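Long-range contact in RNase III (Scheffersomyces stipitis, PDB 7DEY), which probably cleaves double-stranded RNA endonucleolytically to leave 5'-phosphomonoesters, as a yeast Dicer of the ribonuclease III family: residues S49-D61 with L71-L84. Sequence-based numbering, arbitrary orientation.
Sequences SVLNNLVTLIIYD and LTKMRSQLIDNHTL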
loop_
_atom_site.group_PDB
_atom_site.type_symbol
_atom_site.label_atom_id
_atom_site.label_comp_id
_atom_site.label_asym_id
_atom_site.label_seq_id
_atom_site.Cartn_x
_atom_site.Cartn_y
_atom_site.Cartn_z
ATOM N N SER C 49 -6.592 -1.193 -18.297
ATOM C CA SER C 49 -5.735 -0.371 -19.153
ATOM C C SER C 49 -5.694 1.079 -18.679
ATOM O O SER C 49 -4.624 1.679 -18.526
ATOM C CB SER C 49 -6.263 -0.440 -20.588
ATOM O OG SER C 49 -5.459 0.301 -21.488
ATOM N N VAL C 50 -6.873 1.667 -18.521
ATOM C CA VAL C 50 -7.034 3.002 -17.982
ATOM C C VAL C 50 -6.320 3.108 -16.642
ATOM O O VAL C 50 -5.585 4.070 -16.375
ATOM C CB VAL C 50 -8.541 3.291 -17.860
ATOM C CG1 VAL C 50 -8.826 4.520 -17.014
ATOM C CG2 VAL C 50 -9.174 3.352 -19.231
ATOM N N LEU C 51 -6.526 2.115 -15.775
ATOM C CA LEU C 51 -5.936 2.201 -14.451
ATOM C C LEU C 51 -4.414 2.142 -14.522
ATOM O O LEU C 51 -3.730 2.822 -13.745
ATOM C CB LEU C 51 -6.489 1.094 -13.548
ATOM C CG LEU C 51 -5.907 1.044 -12.125
ATOM C CD1 LEU C 51 -6.046 2.401 -11.415
ATOM C CD2 LEU C 51 -6.494 -0.081 -11.287
ATOM N N ASN C 52 -3.860 1.386 -15.467
ATOM C CA ASN C 52 -2.412 1.302 -15.503
ATOM C C ASN C 52 -1.778 2.482 -16.212
ATOM O O ASN C 52 -0.702 2.942 -15.804
ATOM C CB ASN C 52 -1.977 -0.018 -16.117
ATOM C CG ASN C 52 -2.175 -1.155 -15.142
ATOM O OD1 ASN C 52 -3.299 -1.409 -14.679
ATOM N ND2 ASN C 52 -1.079 -1.786 -14.749
ATOM N N ASN C 53 -2.434 3.028 -17.219
ATOM C CA ASN C 53 -1.930 4.263 -17.791
ATOM C C ASN C 53 -2.048 5.413 -16.799
ATOM O O ASN C 53 -1.074 6.139 -16.564
ATOM C CB ASN C 53 -2.673 4.585 -19.073
ATOM C CG ASN C 53 -2.163 5.821 -19.705
ATOM O OD1 ASN C 53 -1.083 5.829 -20.279
ATOM N ND2 ASN C 53 -2.909 6.904 -19.568
ATOM N N LEU C 54 -3.231 5.598 -16.199
ATOM C CA LEU C 54 -3.417 6.708 -15.268
ATOM C C LEU C 54 -2.368 6.672 -14.160
ATOM O O LEU C 54 -1.678 7.661 -13.910
ATOM C CB LEU C 54 -4.833 6.675 -14.693
ATOM C CG LEU C 54 -5.987 6.965 -15.671
ATOM C CD1 LEU C 54 -7.311 7.088 -14.943
ATOM C CD2 LEU C 54 -5.739 8.206 -16.541
ATOM N N VAL C 55 -2.193 5.516 -13.522
ATOM C CA VAL C 55 -1.216 5.396 -12.454
ATOM C C VAL C 55 0.193 5.663 -12.966
ATOM O O VAL C 55 1.028 6.213 -12.233
ATOM C CB VAL C 55 -1.332 4.005 -11.799
ATOM C CG1 VAL C 55 -0.113 3.699 -10.874
ATOM C CG2 VAL C 55 -2.660 3.891 -11.033
ATOM N N THR C 56 0.491 5.284 -14.220
ATOM C CA THR C 56 1.817 5.567 -14.782
ATOM C C THR C 56 2.074 7.069 -14.861
ATOM O O THR C 56 3.115 7.561 -14.395
ATOM C CB THR C 56 1.980 4.961 -16.178
ATOM O OG1 THR C 56 1.960 3.528 -16.113
ATOM C CG2 THR C 56 3.292 5.426 -16.768
ATOM N N LEU C 57 1.134 7.810 -15.459
ATOM C CA LEU C 57 1.250 9.264 -15.519
ATOM C C LEU C 57 1.482 9.860 -14.126
ATOM O O LEU C 57 2.455 10.597 -13.903
ATOM C CB LEU C 57 -0.008 9.856 -16.168
ATOM C CG LEU C 57 -0.060 9.990 -17.694
ATOM C CD1 LEU C 57 -0.233 8.655 -18.338
ATOM C CD2 LEU C 57 -1.188 10.892 -18.134
ATOM N N ILE C 58 0.619 9.506 -13.167
ATOM C CA ILE C 58 0.684 10.094 -11.834
ATOM C C ILE C 58 2.071 9.892 -11.207
ATOM O O ILE C 58 2.713 10.850 -10.769
ATOM C CB ILE C 58 -0.446 9.526 -10.961
ATOM C CG1 ILE C 58 -1.801 9.986 -11.516
ATOM C CG2 ILE C 58 -0.262 9.904 -9.497
ATOM C CD1 ILE C 58 -2.954 9.056 -11.220
ATOM N N ILE C 59 2.583 8.663 -11.192
ATOM C CA ILE C 59 3.883 8.461 -10.550
ATOM C C ILE C 59 5.006 9.114 -11.356
ATOM O O ILE C 59 5.920 9.710 -10.778
ATOM C CB ILE C 59 4.173 6.968 -10.303
ATOM C CG1 ILE C 59 4.181 6.189 -11.615
ATOM C CG2 ILE C 59 3.207 6.390 -9.279
ATOM C CD1 ILE C 59 4.880 4.846 -11.486
ATOM N N TYR C 60 4.977 8.995 -12.690
ATOM C CA TYR C 60 6.020 9.617 -13.509
ATOM C C TYR C 60 6.156 11.100 -13.182
ATOM O O TYR C 60 7.271 11.621 -13.015
ATOM C CB TYR C 60 5.686 9.435 -14.990
ATOM C CG TYR C 60 6.795 9.788 -15.956
ATOM C CD1 TYR C 60 6.969 11.097 -16.420
ATOM C CD2 TYR C 60 7.659 8.806 -16.424
ATOM C CE1 TYR C 60 7.982 11.410 -17.317
ATOM C CE2 TYR C 60 8.679 9.107 -17.319
ATOM C CZ TYR C 60 8.833 10.396 -17.767
ATOM O OH TYR C 60 9.857 10.662 -18.655
ATOM N N ASP C 61 5.019 11.782 -13.064
ATOM C CA ASP C 61 5.002 13.199 -12.735
ATOM C C ASP C 61 5.520 13.460 -11.314
ATOM O O ASP C 61 6.227 14.446 -11.080
ATOM C CB ASP C 61 3.569 13.707 -12.930
ATOM C CG ASP C 61 3.336 15.067 -12.335
ATOM O OD1 ASP C 61 3.040 16.000 -13.123
ATOM O OD2 ASP C 61 3.427 15.200 -11.090
ATOM N N LEU C 71 10.117 2.955 -11.114
ATOM C CA LEU C 71 8.774 3.244 -11.587
ATOM C C LEU C 71 8.019 1.955 -11.846
ATOM O O LEU C 71 6.849 1.826 -11.462
ATOM C CB LEU C 71 8.831 4.108 -12.846
ATOM C CG LEU C 71 9.306 5.532 -12.555
ATOM C CD1 LEU C 71 9.101 6.469 -13.753
ATOM C CD2 LEU C 71 8.601 6.056 -11.317
ATOM N N THR C 72 8.682 0.972 -12.459
ATOM C CA THR C 72 8.006 -0.286 -12.737
ATOM C C THR C 72 7.579 -0.969 -11.441
ATOM O O THR C 72 6.469 -1.503 -11.352
ATOM C CB THR C 72 8.905 -1.181 -13.597
ATOM O OG1 THR C 72 9.053 -0.591 -14.896
ATOM C CG2 THR C 72 8.325 -2.561 -13.748
ATOM N N LYS C 73 8.411 -0.889 -10.397
ATOM C CA LYS C 73 8.059 -1.538 -9.134
ATOM C C LYS C 73 6.944 -0.786 -8.418
ATOM O O LYS C 73 5.997 -1.410 -7.915
ATOM C CB LYS C 73 9.304 -1.671 -8.243
ATOM C CG LYS C 73 10.302 -2.750 -8.719
ATOM C CD LYS C 73 11.544 -2.850 -7.863
ATOM C CE LYS C 73 12.637 -3.680 -8.550
ATOM N NZ LYS C 73 13.243 -3.000 -9.744
ATOM N N MET C 74 7.032 0.553 -8.383
ATOM C CA MET C 74 5.960 1.377 -7.825
ATOM C C MET C 74 4.625 1.078 -8.487
ATOM O O MET C 74 3.588 1.000 -7.811
ATOM C CB MET C 74 6.276 2.857 -8.007
ATOM C CG MET C 74 6.996 3.498 -6.859
ATOM S SD MET C 74 7.703 5.075 -7.385
ATOM C CE MET C 74 7.690 5.979 -5.845
ATOM N N ARG C 75 4.627 0.939 -9.819
ATOM C CA ARG C 75 3.362 0.746 -10.508
ATOM C C ARG C 75 2.773 -0.620 -10.196
ATOM O O ARG C 75 1.574 -0.725 -9.890
ATOM C CB ARG C 75 3.520 0.939 -12.015
ATOM C CG ARG C 75 2.168 0.896 -12.715
ATOM C CD ARG C 75 2.274 0.816 -14.224
ATOM N NE ARG C 75 3.385 -0.012 -14.646
ATOM C CZ ARG C 75 3.968 0.066 -15.833
ATOM N NH1 ARG C 75 3.551 0.949 -16.738
ATOM N NH2 ARG C 75 4.975 -0.751 -16.110
ATOM N N SER C 76 3.603 -1.670 -10.229
ATOM C CA SER C 76 3.084 -2.988 -9.904
ATOM C C SER C 76 2.531 -3.028 -8.484
ATOM O O SER C 76 1.557 -3.744 -8.213
ATOM C CB SER C 76 4.173 -4.029 -10.117
ATOM O OG SER C 76 4.841 -4.319 -8.914
ATOM N N GLN C 77 3.096 -2.219 -7.581
ATOM C CA GLN C 77 2.618 -2.186 -6.209
ATOM C C GLN C 77 1.270 -1.484 -6.075
ATOM O O GLN C 77 0.454 -1.909 -5.255
ATOM C CB GLN C 77 3.670 -1.531 -5.328
ATOM C CG GLN C 77 4.903 -2.409 -5.108
ATOM C CD GLN C 77 4.620 -3.642 -4.262
ATOM O OE1 GLN C 77 4.487 -3.546 -3.039
ATOM N NE2 GLN C 77 4.524 -4.806 -4.911
ATOM N N LEU C 78 0.989 -0.437 -6.875
ATOM C CA LEU C 78 -0.296 0.251 -6.752
ATOM C C LEU C 78 -1.408 -0.303 -7.646
ATOM O O LEU C 78 -2.579 -0.012 -7.376
ATOM C CB LEU C 78 -0.147 1.744 -7.028
ATOM C CG LEU C 78 1.126 2.421 -6.498
ATOM C CD1 LEU C 78 1.401 3.702 -7.270
ATOM C CD2 LEU C 78 1.080 2.713 -5.002
ATOM N N ILE C 79 -1.112 -1.086 -8.691
ATOM C CA ILE C 79 -2.187 -1.717 -9.461
ATOM C C ILE C 79 -2.512 -3.120 -8.981
ATOM O O ILE C 79 -3.324 -3.802 -9.634
ATOM C CB ILE C 79 -1.910 -1.808 -10.983
ATOM C CG1 ILE C 79 -0.546 -2.433 -11.277
ATOM C CG2 ILE C 79 -2.140 -0.482 -11.712
ATOM C CD1 ILE C 79 -0.591 -3.897 -11.629
ATOM N N ASP C 80 -1.898 -3.604 -7.898
ATOM C CA ASP C 80 -2.092 -5.024 -7.635
ATOM C C ASP C 80 -3.301 -5.290 -6.726
ATOM O O ASP C 80 -3.976 -4.381 -6.240
ATOM C CB ASP C 80 -0.810 -5.653 -7.103
ATOM C CG ASP C 80 -0.342 -5.034 -5.843
ATOM O OD1 ASP C 80 -1.170 -4.404 -5.144
ATOM O OD2 ASP C 80 0.865 -5.201 -5.535
ATOM N N ASN C 81 -3.591 -6.575 -6.523
ATOM C CA ASN C 81 -4.859 -6.968 -5.920
ATOM C C ASN C 81 -4.991 -6.488 -4.487
ATOM O O ASN C 81 -6.097 -6.150 -4.056
ATOM C CB ASN C 81 -5.015 -8.480 -5.977
ATOM C CG ASN C 81 -5.232 -8.969 -7.365
ATOM O OD1 ASN C 81 -4.372 -8.799 -8.228
ATOM N ND2 ASN C 81 -6.394 -9.558 -7.611
ATOM N N HIS C 82 -3.888 -6.455 -3.734
ATOM C CA HIS C 82 -3.938 -5.943 -2.366
ATOM C C HIS C 82 -4.507 -4.528 -2.316
ATOM O O HIS C 82 -5.478 -4.263 -1.600
ATOM C CB HIS C 82 -2.541 -5.968 -1.753
ATOM C CG HIS C 82 -2.441 -5.258 -0.438
ATOM N ND1 HIS C 82 -2.267 -3.894 -0.335
ATOM C CD2 HIS C 82 -2.520 -5.724 0.831
ATOM C CE1 HIS C 82 -2.224 -3.552 0.941
ATOM N NE2 HIS C 82 -2.374 -4.645 1.669
ATOM N N THR C 83 -3.917 -3.599 -3.067
ATOM C CA THR C 83 -4.374 -2.221 -2.954
ATOM C C THR C 83 -5.738 -2.001 -3.604
ATOM O O THR C 83 -6.539 -1.198 -3.099
ATOM C CB THR C 83 -3.368 -1.267 -3.557
ATOM O OG1 THR C 83 -4.013 -0.009 -3.717
ATOM C CG2 THR C 83 -2.928 -1.757 -4.895
ATOM N N LEU C 84 -6.013 -2.663 -4.744
ATOM C CA LEU C 84 -7.310 -2.479 -5.398
ATOM C C LEU C 84 -8.425 -3.068 -4.558
ATOM O O LEU C 84 -9.549 -2.559 -4.589
ATOM C CB LEU C 84 -7.338 -3.119 -6.787
ATOM C CG LEU C 84 -6.337 -2.640 -7.828
ATOM C CD1 LEU C 84 -6.745 -3.144 -9.174
ATOM C CD2 LEU C 84 -6.298 -1.137 -7.812
#
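Arg75 and Thr56 form the one hydrogen bond between helix 49-61 and segment 71-84. NH1 of Arg75 donates to OG1 of Thr56 over 3.1 Å. OG1 lies at the guanidinium edge, tilted 18° from its plane. The Arg75 chain starts with CG anti to the backbone N (chi1 -173°) and bends at chi3, which carries NH1 over to the threonine. Thr56 OG1 in turn donates to Asn52 O, one turn back, at 2.7 Å. That carbonyl also takes the amide N-H of Thr56, and its two donors come from opposite faces. The hydroxyl is thus both acceptor and donor, which probably limits its rotation. The aliphatic part of Arg75 is a knob among Asn52, Val55, Thr56 and Ile59, with Arg75 CG 4.1 Å from Val55 CG1. With an alanine here, Thr56 OG1 would probably lose its charged donor and a gap would be likely to open beside Val55.

Ile59 is the matching knob, set among Leu71, Met74, Arg75 and Leu78. Ile59 CD1 is 3.9 Å from Leu71 CD2. Ile59 CG2 is 3.8 Å from Leu78 CD1. Leu71 also sends CD1 to Tyr60 CD2. Leu78 CD1 touches Val55 CG1 as well. Just past helix 71-78, Ile79 CG2 lies near Leu51 CG and against the Asn52 amide group, and Leu51 meets Leu84 tip to tip, CD2 to CD2 at 3.6 Å.

Further out, Phe151 of helix 145-156 covers Met74 and Leu78, and Ile122 of helix 113-128 backs Leu51. At the start of helix 81-90, the His82 ring stacks on His82 of the second subunit. The segments 49-61 and 71-78 cross with their N-to-C directions 133° apart, their axes 10.0 Å apart at closest approach. This is knobs-into-holes packing within the all-helical ribonuclease III domain, whose dimer interface includes part of segment 71-84.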